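PDB 4W88: xyloglucan-specific endo-beta-1,4-glucanase from Uncultured bacterium, which probably cleaves the beta-1,4-glucan backbone of xyloglucan from within the chain, as a xyloglucan-specific glycoside hydrolase of family GH5. Local coordinates for residues 146-151 against 221-226; 193-198 against 211-216; 289-294 against 299-304. The protein carries 1 engineered substitution. All coordinates share one frame; numbering follows the deposited sequence.

Interaction 1. Residues 146-151 against 221-226. With BGC (beta-D-glucopyranose), chain C.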
ATOM      1  N   GLY A 146       0.418  -3.646   7.869  1.00 15.00           N
ATOM      2  CA  GLY A 146       0.301  -3.057   9.200  1.00 16.04           C
ATOM      3  C   GLY A 146       0.339  -1.524   9.261  1.00 15.14           C
ATOM      4  O   GLY A 146      -0.448  -0.917   9.998  1.00 15.73           O
HETATM    5  N   MSE A 147       1.210  -0.942   8.418  1.00 15.67           N
HETATM    6  CA  MSE A 147       1.490   0.494   8.418  1.00 16.12           C
HETATM    7  C   MSE A 147       1.719   0.938   6.996  1.00 16.33           C
HETATM    8  O   MSE A 147       2.082   0.136   6.114  1.00 16.10           O
HETATM    9  CB  MSE A 147       2.759   0.849   9.254  1.00 15.78           C
HETATM   10  CG  MSE A 147       2.629   0.341  10.679  1.00 15.70           C
HETATM   11 SE   MSE A 147       4.263   0.809  11.700  1.00 18.58          SE
HETATM   12  CE  MSE A 147       5.400  -0.670  11.145  1.00 19.20           C
ATOM     13  N   ASN A 148       1.584   2.256   6.809  1.00 14.96           N
ATOM     14  CA  ASN A 148       1.867   2.910   5.516  1.00 15.26           C
ATOM     15  C   ASN A 148       2.874   4.016   5.720  1.00 15.28           C
ATOM     16  O   ASN A 148       2.621   4.973   6.480  1.00 17.02           O
ATOM     17  CB  ASN A 148       0.621   3.522   4.926  1.00 14.68           C
ATOM     18  CG  ASN A 148       0.871   4.109   3.553  1.00 14.35           C
ATOM     19  OD1 ASN A 148       1.154   3.355   2.614  1.00 15.11           O
ATOM     20  ND2 ASN A 148       0.920   5.442   3.482  1.00 16.70           N
ATOM     21  N   GLU A 149       4.043   3.848   5.116  1.00 15.49           N
ATOM     22  CA  GLU A 149       5.096   4.836   5.176  1.00 16.70           C
ATOM     23  C   GLU A 149       5.418   5.366   6.570  1.00 16.64           C
ATOM     24  O   GLU A 149       5.480   6.565   6.770  1.00 17.35           O
ATOM     25  CB  GLU A 149       4.848   5.930   4.182  1.00 15.77           C
ATOM     26  CG  GLU A 149       4.745   5.432   2.755  1.00 16.63           C
ATOM     27  CD  GLU A 149       4.549   6.487   1.673  1.00 20.94           C
ATOM     28  OE1 GLU A 149       4.192   7.659   1.971  1.00 25.85           O
ATOM     29  OE2 GLU A 149       4.714   6.103   0.451  1.00 21.23           O
ATOM     30  N   PRO A 150       5.510   4.470   7.549  1.00 15.63           N
ATOM     31  CA  PRO A 150       5.732   4.941   8.925  1.00 17.46           C
ATOM     32  C   PRO A 150       7.034   5.742   9.023  1.00 17.24           C
ATOM     33  O   PRO A 150       8.059   5.298   8.491  1.00 17.03           O
ATOM     34  CB  PRO A 150       5.792   3.652   9.723  1.00 18.01           C
ATOM     35  CG  PRO A 150       6.290   2.584   8.734  1.00 18.49           C
ATOM     36  CD  PRO A 150       5.541   2.991   7.464  1.00 16.43           C
ATOM     37  N   ARG A 151       6.998   6.892   9.676  1.00 20.95           N
ATOM     38  CA  ARG A 151       8.117   7.813   9.647  1.00 17.92           C
ATOM     39  C   ARG A 151       7.877   8.948  10.638  1.00 21.67           C
ATOM     40  O   ARG A 151       6.812   8.990  11.275  1.00 19.24           O
ATOM     41  CB  ARG A 151       8.327   8.398   8.219  1.00 17.00           C
ATOM     42  CG  ARG A 151       7.135   9.234   7.744  1.00 16.94           C
ATOM     43  CD  ARG A 151       7.061   9.488   6.229  1.00 19.30           C
ATOM     44  NE  ARG A 151       6.013  10.454   5.907  1.00 19.72           N
ATOM     45  CZ  ARG A 151       4.709  10.222   5.822  1.00 19.25           C
ATOM     46  NH1 ARG A 151       4.209   9.048   6.046  1.00 19.68           N
ATOM     47  NH2 ARG A 151       3.874  11.190   5.491  1.00 23.13           N
ATOM     48  N   ALA A 221       6.472  -5.019   2.088  1.00 17.50           N
ATOM     49  CA  ALA A 221       5.937  -3.999   1.239  1.00 17.12           C
ATOM     50  C   ALA A 221       6.970  -2.852   1.119  1.00 18.43           C
ATOM     51  O   ALA A 221       7.624  -2.420   2.114  1.00 17.33           O
ATOM     52  CB  ALA A 221       4.635  -3.458   1.799  1.00 19.81           C
ATOM     53  N   LEU A 222       7.081  -2.409  -0.126  1.00 17.34           N
ATOM     54  CA  LEU A 222       7.849  -1.227  -0.533  1.00 16.32           C
ATOM     55  C   LEU A 222       7.019  -0.342  -1.411  1.00 17.08           C
ATOM     56  O   LEU A 222       6.136  -0.813  -2.080  1.00 17.70           O
ATOM     57  CB  LEU A 222       9.167  -1.664  -1.246  1.00 19.60           C
ATOM     58  CG  LEU A 222      10.015  -2.585  -0.402  1.00 19.15           C
ATOM     59  CD1 LEU A 222      11.066  -3.176  -1.277  1.00 20.59           C
ATOM     60  CD2 LEU A 222      10.652  -1.876   0.831  1.00 22.31           C
ATOM     61  N   HIS A 223       7.379   0.949  -1.486  1.00 17.68           N
ATOM     62  CA  HIS A 223       6.795   1.845  -2.442  1.00 18.56           C
ATOM     63  C   HIS A 223       7.906   2.375  -3.328  1.00 18.64           C
ATOM     64  O   HIS A 223       8.882   2.897  -2.831  1.00 21.50           O
ATOM     65  CB  HIS A 223       6.098   3.021  -1.791  1.00 18.93           C
ATOM     66  CG  HIS A 223       4.901   2.658  -0.987  1.00 17.37           C
ATOM     67  ND1 HIS A 223       4.222   3.559  -0.166  1.00 18.51           N
ATOM     68  CD2 HIS A 223       4.217   1.497  -0.914  1.00 17.49           C
ATOM     69  CE1 HIS A 223       3.201   2.936   0.377  1.00 17.35           C
ATOM     70  NE2 HIS A 223       3.173   1.703  -0.074  1.00 15.79           N
ATOM     71  N   THR A 224       7.730   2.207  -4.645  1.00 20.10           N
ATOM     72  CA  THR A 224       8.771   2.490  -5.580  1.00 22.78           C
ATOM     73  C   THR A 224       8.216   3.231  -6.779  1.00 23.63           C
ATOM     74  O   THR A 224       7.947   2.653  -7.853  1.00 30.71           O
ATOM     75  CB  THR A 224       9.605   1.280  -6.020  1.00 24.31           C
ATOM     76  OG1 THR A 224       8.772   0.228  -6.508  1.00 29.41           O
ATOM     77  CG2 THR A 224      10.405   0.797  -4.914  1.00 25.41           C
ATOM     78  N   TYR A 225       8.015   4.499  -6.565  1.00 21.87           N
ATOM     79  CA  TYR A 225       7.607   5.401  -7.680  1.00 23.01           C
ATOM     80  C   TYR A 225       8.834   5.894  -8.467  1.00 21.05           C
ATOM     81  O   TYR A 225       9.135   7.112  -8.508  1.00 27.32           O
ATOM     82  CB  TYR A 225       6.883   6.596  -7.106  1.00 21.07           C
ATOM     83  CG  TYR A 225       5.511   6.344  -6.459  1.00 18.45           C
ATOM     84  CD1 TYR A 225       5.366   6.020  -5.078  1.00 19.98           C
ATOM     85  CD2 TYR A 225       4.347   6.581  -7.178  1.00 17.79           C
ATOM     86  CE1 TYR A 225       4.099   5.870  -4.512  1.00 17.33           C
ATOM     87  CE2 TYR A 225       3.079   6.472  -6.607  1.00 15.29           C
ATOM     88  CZ  TYR A 225       2.961   6.143  -5.233  1.00 17.14           C
ATOM     89  OH  TYR A 225       1.709   6.067  -4.706  1.00 17.75           O
ATOM     90  N   THR A 226       9.522   4.951  -9.072  1.00 21.54           N
ATOM     91  CA  THR A 226      10.894   5.157  -9.526  1.00 21.80           C
ATOM     92  C   THR A 226      10.954   5.270 -11.048  1.00 22.10           C
ATOM     93  O   THR A 226      10.401   4.412 -11.781  1.00 21.36           O
ATOM     94  CB  THR A 226      11.720   3.976  -9.078  1.00 20.69           C
ATOM     95  OG1 THR A 226      11.552   3.827  -7.655  1.00 26.59           O
ATOM     96  CG2 THR A 226      13.166   4.153  -9.424  1.00 27.33           C
TER
HETATM   97  C2  BGC C   4       6.239  11.178  -1.768  1.00 42.17           C
HETATM   98  C3  BGC C   4       5.247  10.124  -1.251  1.00 37.19           C
HETATM   99  C4  BGC C   4       5.510   8.778  -1.837  1.00 44.55           C
HETATM  100  C5  BGC C   4       7.076   8.742  -1.609  1.00 41.69           C
HETATM  101  C6  BGC C   4       7.445   7.436  -2.202  1.00 51.07           C
HETATM  102  C1  BGC C   4       7.682  11.098  -1.418  1.00 33.51           C
HETATM  103  O2  BGC C   4       5.917  12.258  -1.024  1.00 46.23           O
HETATM  104  O3  BGC C   4       3.975  10.578  -1.645  1.00 47.55           O
HETATM  105  O4  BGC C   4       4.419   7.796  -1.440  1.00 32.00           O
HETATM  106  O5  BGC C   4       7.887   9.961  -2.064  1.00 34.93           O
HETATM  107  O6  BGC C   4       8.744   6.957  -1.966  1.00 46.30           O
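Glu149 lays the end of its side chain against the ND1 edge of the His223 ring, where its OE2 receives a hydrogen bond. The N-H of His223 ND1 reaches Glu149 OE2 over 2.7 Å and is nearly straight, at 170°. The oxygen lies in the plane of the imidazole, but seen from the glutamate the donor arrives on the anti side, 27° out of the carboxylate plane. The two side chains cross at about a right angle. OE2 carries a second load: O4 of the bound beta-D-glucopyranose donates a hydrogen bond to Glu149 OE2 at 2.6 Å, so one oxygen is gripped by both protein and sugar. An alanine in place of Glu149 is likely to leave His223 ND1 and the sugar O4 without their shared acceptor, and the ring held at one nitrogen fewer. Asn148 comes to the same ring from beside it. Its first torsion (chi1 -176°) turns CG away from the backbone N and brings OD1 to the ring edge, 3.1 Å from His223 CE1. That oxygen finds its stronger polar partner in Arg59 NH2, while ND2 is hydrogen-bonded to a Tris molecule. His223 is thus bordered by two oxygens from consecutive residues. Tyr225 lies beside the sugar, its CE1 3.6 Å from O4 of the glucose; its hydroxyl is hydrogen-bonded to Glu271. On the backbone of the glutamate, Glu149 O accepts a bond from Arg151 NH1 at 2.9 Å, and the arginine NE forms a salt bridge with Glu158. An Asn-Glu-Pro sequence just past the fourth barrel strand, facing a histidine on strand 218-223, the sixth of the barrel, is a hallmark of the GH5 TIM barrel, here at the glycan-binding pocket.

Interaction 2. Residues 193-198 against 211-216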
ATOM      1  N   LEU A 193       0.579 -11.359   6.274  1.00 16.68           N
ATOM      2  CA  LEU A 193       0.773 -10.102   6.919  1.00 17.96           C
ATOM      3  C   LEU A 193       1.933  -9.367   6.285  1.00 17.75           C
ATOM      4  O   LEU A 193       2.997  -9.944   6.147  1.00 18.36           O
ATOM      5  CB  LEU A 193       1.004 -10.253   8.411  1.00 15.79           C
ATOM      6  CG  LEU A 193      -0.042 -11.051   9.162  1.00 17.19           C
ATOM      7  CD1 LEU A 193       0.211 -11.133  10.653  1.00 18.67           C
ATOM      8  CD2 LEU A 193      -1.468 -10.538   8.953  1.00 21.69           C
ATOM      9  N   ILE A 194       1.735  -8.094   5.960  1.00 14.41           N
ATOM     10  CA  ILE A 194       2.638  -7.387   5.081  1.00 15.16           C
ATOM     11  C   ILE A 194       3.273  -6.270   5.926  1.00 15.77           C
ATOM     12  O   ILE A 194       2.624  -5.277   6.296  1.00 16.56           O
ATOM     13  CB  ILE A 194       1.923  -6.800   3.837  1.00 15.03           C
ATOM     14  CG1 ILE A 194       1.183  -7.882   3.047  1.00 17.07           C
ATOM     15  CG2 ILE A 194       2.946  -6.088   2.919  1.00 18.81           C
ATOM     16  CD1 ILE A 194       0.288  -7.371   1.905  1.00 18.31           C
ATOM     17  N   ILE A 195       4.534  -6.487   6.250  1.00 17.28           N
ATOM     18  CA  ILE A 195       5.298  -5.577   7.053  1.00 19.03           C
ATOM     19  C   ILE A 195       5.964  -4.565   6.105  1.00 16.39           C
ATOM     20  O   ILE A 195       5.856  -4.672   4.868  1.00 18.54           O
ATOM     21  CB  ILE A 195       6.335  -6.326   7.928  1.00 15.45           C
ATOM     22  CG1 ILE A 195       7.414  -7.018   7.102  1.00 20.20           C
ATOM     23  CG2 ILE A 195       5.639  -7.235   8.936  1.00 18.03           C
ATOM     24  CD1 ILE A 195       8.637  -7.471   7.900  1.00 21.12           C
ATOM     25  N   CYS A 196       6.723  -3.617   6.644  1.00 18.08           N
ATOM     26  CA  CYS A 196       7.341  -2.607   5.804  1.00 18.93           C
ATOM     27  C   CYS A 196       8.640  -2.100   6.389  1.00 16.60           C
ATOM     28  O   CYS A 196       8.936  -2.290   7.576  1.00 18.45           O
ATOM     29  CB  CYS A 196       6.373  -1.419   5.575  1.00 16.75           C
ATOM     30  SG  CYS A 196       5.946  -0.483   7.031  1.00 18.41           S
ATOM     31  N   THR A 197       9.412  -1.422   5.529  1.00 17.67           N
ATOM     32  CA  THR A 197      10.522  -0.631   5.953  1.00 17.39           C
ATOM     33  C   THR A 197      10.086   0.776   6.401  1.00 21.46           C
ATOM     34  O   THR A 197       8.967   1.217   6.150  1.00 19.35           O
ATOM     35  CB  THR A 197      11.485  -0.447   4.779  1.00 18.42           C
ATOM     36  OG1 THR A 197      10.711   0.066   3.703  1.00 18.85           O
ATOM     37  CG2 THR A 197      12.213  -1.756   4.378  1.00 23.97           C
ATOM     38  N   TYR A 198      11.010   1.491   7.030  1.00 21.93           N
ATOM     39  CA  TYR A 198      10.785   2.894   7.386  1.00 18.69           C
ATOM     40  C   TYR A 198      10.394   3.625   6.091  1.00 18.55           C
ATOM     41  O   TYR A 198      11.085   3.489   5.057  1.00 18.32           O
ATOM     42  CB  TYR A 198      12.070   3.526   7.912  1.00 18.11           C
ATOM     43  CG  TYR A 198      11.884   4.948   8.353  1.00 18.27           C
ATOM     44  CD1 TYR A 198      11.910   6.045   7.442  1.00 20.91           C
ATOM     45  CD2 TYR A 198      11.674   5.256   9.696  1.00 20.37           C
ATOM     46  CE1 TYR A 198      11.706   7.345   7.922  1.00 19.93           C
ATOM     47  CE2 TYR A 198      11.537   6.563  10.156  1.00 23.11           C
ATOM     48  CZ  TYR A 198      11.569   7.599   9.291  1.00 22.04           C
ATOM     49  OH  TYR A 198      11.413   8.872   9.773  1.00 20.89           O
ATOM     50  N   GLU A 211      14.514  -6.248   9.972  1.00 23.81           N
ATOM     51  CA  GLU A 211      14.438  -7.588  10.575  1.00 26.45           C
ATOM     52  C   GLU A 211      13.393  -8.405   9.880  1.00 22.92           C
ATOM     53  O   GLU A 211      12.271  -7.920   9.629  1.00 23.46           O
ATOM     54  CB  GLU A 211      14.036  -7.453  12.028  1.00 30.00           C
ATOM     55  CG  GLU A 211      14.133  -8.704  12.820  1.00 44.74           C
ATOM     56  CD  GLU A 211      13.801  -8.469  14.271  1.00 47.34           C
ATOM     57  OE1 GLU A 211      14.010  -7.333  14.797  1.00 47.20           O
ATOM     58  OE2 GLU A 211      13.287  -9.436  14.864  1.00 59.80           O
ATOM     59  N   ILE A 212      13.738  -9.637   9.533  1.00 24.10           N
ATOM     60  CA  ILE A 212      12.774 -10.483   8.858  1.00 24.16           C
ATOM     61  C   ILE A 212      12.153 -11.415   9.898  1.00 26.22           C
ATOM     62  O   ILE A 212      12.830 -12.259  10.477  1.00 23.59           O
ATOM     63  CB  ILE A 212      13.458 -11.335   7.779  1.00 26.67           C
ATOM     64  CG1 ILE A 212      14.262 -10.451   6.809  1.00 32.43           C
ATOM     65  CG2 ILE A 212      12.456 -12.250   7.086  1.00 30.73           C
ATOM     66  CD1 ILE A 212      13.448  -9.401   6.114  1.00 28.12           C
ATOM     67  N   PRO A 213      10.840 -11.347  10.088  1.00 29.14           N
ATOM     68  CA  PRO A 213      10.215 -12.255  11.035  1.00 30.14           C
ATOM     69  C   PRO A 213      10.376 -13.729  10.705  1.00 26.06           C
ATOM     70  O   PRO A 213      10.380 -14.122   9.534  1.00 27.07           O
ATOM     71  CB  PRO A 213       8.741 -11.902  10.900  1.00 28.48           C
ATOM     72  CG  PRO A 213       8.728 -10.505  10.372  1.00 33.42           C
ATOM     73  CD  PRO A 213       9.833 -10.509   9.422  1.00 28.87           C
ATOM     74  N   SER A 214      10.495 -14.547  11.753  1.00 30.23           N
ATOM     75  CA  SER A 214      10.479 -15.988  11.539  1.00 31.47           C
ATOM     76  C   SER A 214       9.078 -16.491  11.090  1.00 27.99           C
ATOM     77  O   SER A 214       8.948 -17.614  10.527  1.00 28.46           O
ATOM     78  CB  SER A 214      11.041 -16.726  12.767  1.00 46.42           C
ATOM     79  OG  SER A 214      10.211 -16.377  13.861  1.00 50.35           O
ATOM     80  N   ASP A 215       8.015 -15.718  11.288  1.00 24.80           N
ATOM     81  CA  ASP A 215       6.666 -16.135  10.841  1.00 24.67           C
ATOM     82  C   ASP A 215       6.739 -16.380   9.327  1.00 22.91           C
ATOM     83  O   ASP A 215       7.201 -15.528   8.579  1.00 24.65           O
ATOM     84  CB  ASP A 215       5.707 -15.024  11.188  1.00 23.89           C
ATOM     85  CG  ASP A 215       4.270 -15.342  10.936  1.00 23.42           C
ATOM     86  OD1 ASP A 215       3.901 -15.726   9.821  1.00 25.03           O
ATOM     87  OD2 ASP A 215       3.490 -15.070  11.851  1.00 25.99           O
ATOM     88  N   PRO A 216       6.276 -17.548   8.893  1.00 24.31           N
ATOM     89  CA  PRO A 216       6.436 -17.915   7.453  1.00 23.75           C
ATOM     90  C   PRO A 216       5.404 -17.290   6.536  1.00 21.94           C
ATOM     91  O   PRO A 216       5.511 -17.421   5.314  1.00 25.23           O
ATOM     92  CB  PRO A 216       6.262 -19.432   7.474  1.00 25.04           C
ATOM     93  CG  PRO A 216       5.373 -19.677   8.672  1.00 26.99           C
ATOM     94  CD  PRO A 216       5.711 -18.646   9.706  1.00 29.65           C
TER
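The end of Ile195, its CD1 methyl, meets the CD-CG side of the Pro213 ring: the isoleucine points from its strand toward the loop, and the proline points back toward the strand. The contact is carried by one methyl group. Ile195 CD1 lies 3.6 Å from Pro213 CD and 3.9 Å from Pro213 CG, so it presses on the side of the ring next to the proline nitrogen. The torsions explain the reach. CG1 of Ile195 stands between the backbone N and the carbonyl carbon (chi1 65°), a sterically demanding choice, and the extended second torsion then carries CD1 outward to the loop. Glu211 contributes only backbone here, its carbonyl O being 4.0 Å from Ile195 CD1. What joins the two segments directly is therefore small and apolar, and the loop owes its fixing to other bonds as well: the side chain of Glu211 leads away to a salt bridge with Lys175, and Asp215 forms another with Arg182. Ile195 sits on the fifth barrel strand, 193-196, with its side chain outside the barrel; it packs on Val220 of the next strand, 218-223, and on Asn174 and Ile178 of helix 164-182. Pro213 rests on the same Ile178, so the loop entering strand 218-223 closes over the layer between strand and helix.

Interaction 3. Residues 289-294 against 299-304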
ATOM      1  N   ASP A 289       9.112  -0.779 -18.772  1.00 24.18           N
ATOM      2  CA  ASP A 289      10.408  -0.912 -18.123  1.00 28.35           C
ATOM      3  C   ASP A 289      10.289  -1.222 -16.649  1.00 24.65           C
ATOM      4  O   ASP A 289      11.065  -2.049 -16.099  1.00 25.74           O
ATOM      5  CB  ASP A 289      11.231   0.398 -18.306  1.00 27.52           C
ATOM      6  CG  ASP A 289      11.838   0.504 -19.684  1.00 26.28           C
ATOM      7  OD1 ASP A 289      11.954  -0.536 -20.388  1.00 29.22           O
ATOM      8  OD2 ASP A 289      12.221   1.609 -20.068  1.00 29.35           O
ATOM      9  N   TYR A 290       9.309  -0.588 -16.025  1.00 23.31           N
ATOM     10  CA  TYR A 290       9.143  -0.697 -14.561  1.00 23.85           C
ATOM     11  C   TYR A 290       8.452  -2.029 -14.179  1.00 23.33           C
ATOM     12  O   TYR A 290       9.010  -2.856 -13.436  1.00 22.80           O
ATOM     13  CB  TYR A 290       8.376   0.499 -14.051  1.00 23.97           C
ATOM     14  CG  TYR A 290       8.147   0.365 -12.576  1.00 26.62           C
ATOM     15  CD1 TYR A 290       9.059   0.807 -11.656  1.00 24.56           C
ATOM     16  CD2 TYR A 290       7.002  -0.240 -12.132  1.00 26.37           C
ATOM     17  CE1 TYR A 290       8.873   0.591 -10.284  1.00 30.18           C
ATOM     18  CE2 TYR A 290       6.769  -0.441 -10.821  1.00 23.78           C
ATOM     19  CZ  TYR A 290       7.663  -0.067  -9.850  1.00 23.37           C
ATOM     20  OH  TYR A 290       7.388  -0.297  -8.514  1.00 32.12           O
ATOM     21  N   VAL A 291       7.258  -2.264 -14.710  1.00 22.66           N
ATOM     22  CA  VAL A 291       6.556  -3.520 -14.419  1.00 20.10           C
ATOM     23  C   VAL A 291       7.298  -4.706 -14.997  1.00 23.70           C
ATOM     24  O   VAL A 291       7.385  -5.774 -14.354  1.00 23.40           O
ATOM     25  CB  VAL A 291       5.075  -3.458 -14.792  1.00 23.28           C
ATOM     26  CG1 VAL A 291       4.360  -4.750 -14.380  1.00 27.34           C
ATOM     27  CG2 VAL A 291       4.411  -2.231 -14.121  1.00 24.42           C
ATOM     28  N   GLY A 292       7.862  -4.523 -16.188  1.00 28.85           N
ATOM     29  CA  GLY A 292       8.752  -5.551 -16.758  1.00 29.17           C
ATOM     30  C   GLY A 292       9.919  -5.999 -15.851  1.00 26.13           C
ATOM     31  O   GLY A 292      10.269  -7.222 -15.791  1.00 28.35           O
ATOM     32  N   THR A 293      10.462  -5.050 -15.102  1.00 23.73           N
ATOM     33  CA  THR A 293      11.510  -5.327 -14.167  1.00 25.88           C
ATOM     34  C   THR A 293      10.956  -6.212 -13.018  1.00 22.01           C
ATOM     35  O   THR A 293      11.569  -7.221 -12.657  1.00 26.59           O
ATOM     36  CB  THR A 293      12.146  -4.038 -13.603  1.00 28.08           C
ATOM     37  OG1 THR A 293      12.817  -3.328 -14.652  1.00 27.52           O
ATOM     38  CG2 THR A 293      13.188  -4.376 -12.486  1.00 27.55           C
ATOM     39  N   LEU A 294       9.784  -5.852 -12.475  1.00 22.04           N
ATOM     40  CA  LEU A 294       9.125  -6.641 -11.410  1.00 22.47           C
ATOM     41  C   LEU A 294       8.781  -8.047 -11.859  1.00 23.43           C
ATOM     42  O   LEU A 294       8.974  -9.039 -11.104  1.00 23.48           O
ATOM     43  CB  LEU A 294       7.864  -5.936 -10.929  1.00 24.23           C
ATOM     44  CG  LEU A 294       8.089  -4.604 -10.232  1.00 23.02           C
ATOM     45  CD1 LEU A 294       6.737  -4.071  -9.775  1.00 23.17           C
ATOM     46  CD2 LEU A 294       9.135  -4.582  -9.125  1.00 24.56           C
ATOM     47  N   VAL A 299       7.204 -10.389  -9.049  1.00 22.95           N
ATOM     48  CA  VAL A 299       6.814  -9.447  -7.986  1.00 20.97           C
ATOM     49  C   VAL A 299       5.618  -8.651  -8.470  1.00 21.03           C
ATOM     50  O   VAL A 299       5.593  -8.166  -9.613  1.00 23.08           O
ATOM     51  CB  VAL A 299       8.004  -8.527  -7.615  1.00 21.72           C
ATOM     52  CG1 VAL A 299       7.602  -7.458  -6.607  1.00 21.18           C
ATOM     53  CG2 VAL A 299       9.156  -9.367  -7.084  1.00 24.45           C
ATOM     54  N   LYS A 300       4.627  -8.525  -7.603  1.00 20.05           N
ATOM     55  CA  LYS A 300       3.382  -7.839  -7.922  1.00 17.00           C
ATOM     56  C   LYS A 300       3.396  -6.395  -7.407  1.00 19.93           C
ATOM     57  O   LYS A 300       4.092  -6.088  -6.399  1.00 20.14           O
ATOM     58  CB  LYS A 300       2.207  -8.611  -7.340  1.00 20.34           C
ATOM     59  CG  LYS A 300       2.200 -10.100  -7.712  1.00 22.97           C
ATOM     60  CD  LYS A 300       2.067 -10.290  -9.236  1.00 21.93           C
ATOM     61  CE  LYS A 300       2.111 -11.764  -9.583  1.00 24.26           C
ATOM     62  NZ  LYS A 300       2.023 -11.824 -11.041  1.00 33.39           N
ATOM     63  N   CYS A 301       2.639  -5.543  -8.089  1.00 18.34           N
ATOM     64  CA  CYS A 301       2.502  -4.173  -7.665  1.00 17.19           C
ATOM     65  C   CYS A 301       1.039  -3.772  -7.667  1.00 18.23           C
ATOM     66  O   CYS A 301       0.179  -4.379  -8.353  1.00 18.76           O
ATOM     67  CB  CYS A 301       3.327  -3.217  -8.569  1.00 17.30           C
ATOM     68  SG  CYS A 301       2.857  -3.095 -10.273  1.00 20.59           S
ATOM     69  N   PHE A 302       0.793  -2.699  -6.906  1.00 15.50           N
ATOM     70  CA  PHE A 302      -0.498  -2.059  -6.801  1.00 15.68           C
ATOM     71  C   PHE A 302      -0.372  -0.592  -7.190  1.00 15.29           C
ATOM     72  O   PHE A 302       0.421   0.153  -6.594  1.00 16.90           O
ATOM     73  CB  PHE A 302      -1.029  -2.151  -5.355  1.00 14.87           C
ATOM     74  CG  PHE A 302      -1.447  -3.516  -4.895  1.00 16.02           C
ATOM     75  CD1 PHE A 302      -0.505  -4.545  -4.724  1.00 17.34           C
ATOM     76  CD2 PHE A 302      -2.779  -3.805  -4.637  1.00 16.96           C
ATOM     77  CE1 PHE A 302      -0.898  -5.812  -4.314  1.00 17.01           C
ATOM     78  CE2 PHE A 302      -3.154  -5.081  -4.232  1.00 15.31           C
ATOM     79  CZ  PHE A 302      -2.244  -6.085  -4.103  1.00 17.58           C
ATOM     80  N   ILE A 303      -1.174  -0.153  -8.148  1.00 15.74           N
ATOM     81  CA  ILE A 303      -1.052   1.206  -8.701  1.00 15.58           C
ATOM     82  C   ILE A 303      -1.865   2.177  -7.847  1.00 16.69           C
ATOM     83  O   ILE A 303      -3.013   1.896  -7.486  1.00 16.82           O
ATOM     84  CB  ILE A 303      -1.535   1.218 -10.194  1.00 16.10           C
ATOM     85  CG1 ILE A 303      -0.838   0.153 -11.005  1.00 19.22           C
ATOM     86  CG2 ILE A 303      -1.371   2.615 -10.773  1.00 18.92           C
ATOM     87  CD1 ILE A 303       0.716   0.178 -10.867  1.00 18.89           C
ATOM     88  N   TRP A 304      -1.259   3.315  -7.488  1.00 15.54           N
ATOM     89  CA  TRP A 304      -1.952   4.346  -6.759  1.00 15.99           C
ATOM     90  C   TRP A 304      -2.966   5.133  -7.648  1.00 14.48           C
ATOM     91  O   TRP A 304      -2.587   5.670  -8.710  1.00 17.45           O
ATOM     92  CB  TRP A 304      -0.948   5.328  -6.165  1.00 16.61           C
ATOM     93  CG  TRP A 304      -1.673   6.348  -5.326  1.00 15.91           C
ATOM     94  CD1 TRP A 304      -1.837   7.692  -5.578  1.00 18.63           C
ATOM     95  CD2 TRP A 304      -2.268   6.090  -4.036  1.00 17.77           C
ATOM     96  NE1 TRP A 304      -2.569   8.264  -4.560  1.00 20.38           N
ATOM     97  CE2 TRP A 304      -2.813   7.314  -3.582  1.00 17.79           C
ATOM     98  CE3 TRP A 304      -2.395   4.951  -3.253  1.00 15.94           C
ATOM     99  CZ2 TRP A 304      -3.516   7.411  -2.368  1.00 15.27           C
ATOM    100  CZ3 TRP A 304      -3.028   5.051  -2.072  1.00 16.02           C
ATOM    101  CH2 TRP A 304      -3.582   6.249  -1.628  1.00 14.33           C
TER
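Leu294 takes the middle of this contact, and packing is closest where its side chain enters the corner between helix and strand. Leu294 CB lies 3.4 Å from the backbone O of Val299, and farther out its two methyls part company. CD1 goes to Cys301, at 3.7 Å from its CB, while CD2 meets Val299 CG1 at 4.1 Å, the leucine and valine side chains crossing at a slant. The first torsion of Leu294, with CG anti to the carbonyl carbon (chi1 -65°), directs the two branches toward Val299 and Cys301. A backbone bond ties down the same corner: Val299 N donates to Leu294 O at 3.0 Å, tethering the valine to the last turn of the helix. One turn earlier the contact slackens. Val291 reaches Cys301 only through its CG2, 4.2 Å from the sulfur, and its side chain also touches His338 near the end of the chain. The opposite face is looser: Lys300 points away from the helix and is partly exposed, its NZ making a weak hydrogen bond to the backbone O of Ile12. Leucine and valine both have further apolar cover from helix 246-261, through Tyr253 on Leu294 and Ile261 on Val299. The whole is the return half of a beta-alpha-beta crossover, strand 267-272 to helix 280-295 to strand 300-305, whose helix packs back on the strand it leads into. Here it supplies the last strand of the eight-stranded TIM barrel, with Leu294, Val299 and Cys301 filling the layer between barrel and outer helices.

How the interactions relate
All three interactions belong to one eight-stranded parallel barrel. Interaction 2 falls within the chain between the two segments of interaction 1, whereas interaction 3 follows both. The centres of interactions 1 and 2 are about 13 Å apart, joined through neighbouring strands 193-196 and 218-223, where Ala221 N lies 2.9 Å from Ile195 O in a probable hydrogen bond. Interaction 3 lies about 14 Å from interaction 1 and meets it at Thr224 and Tyr290, whose hydroxyls are hydrogen-bonded; it is about 20 Å from interaction 2 without touching it. Interaction 1 thus forms part of the sugar-binding end, while the other two pack the barrel's outer layer.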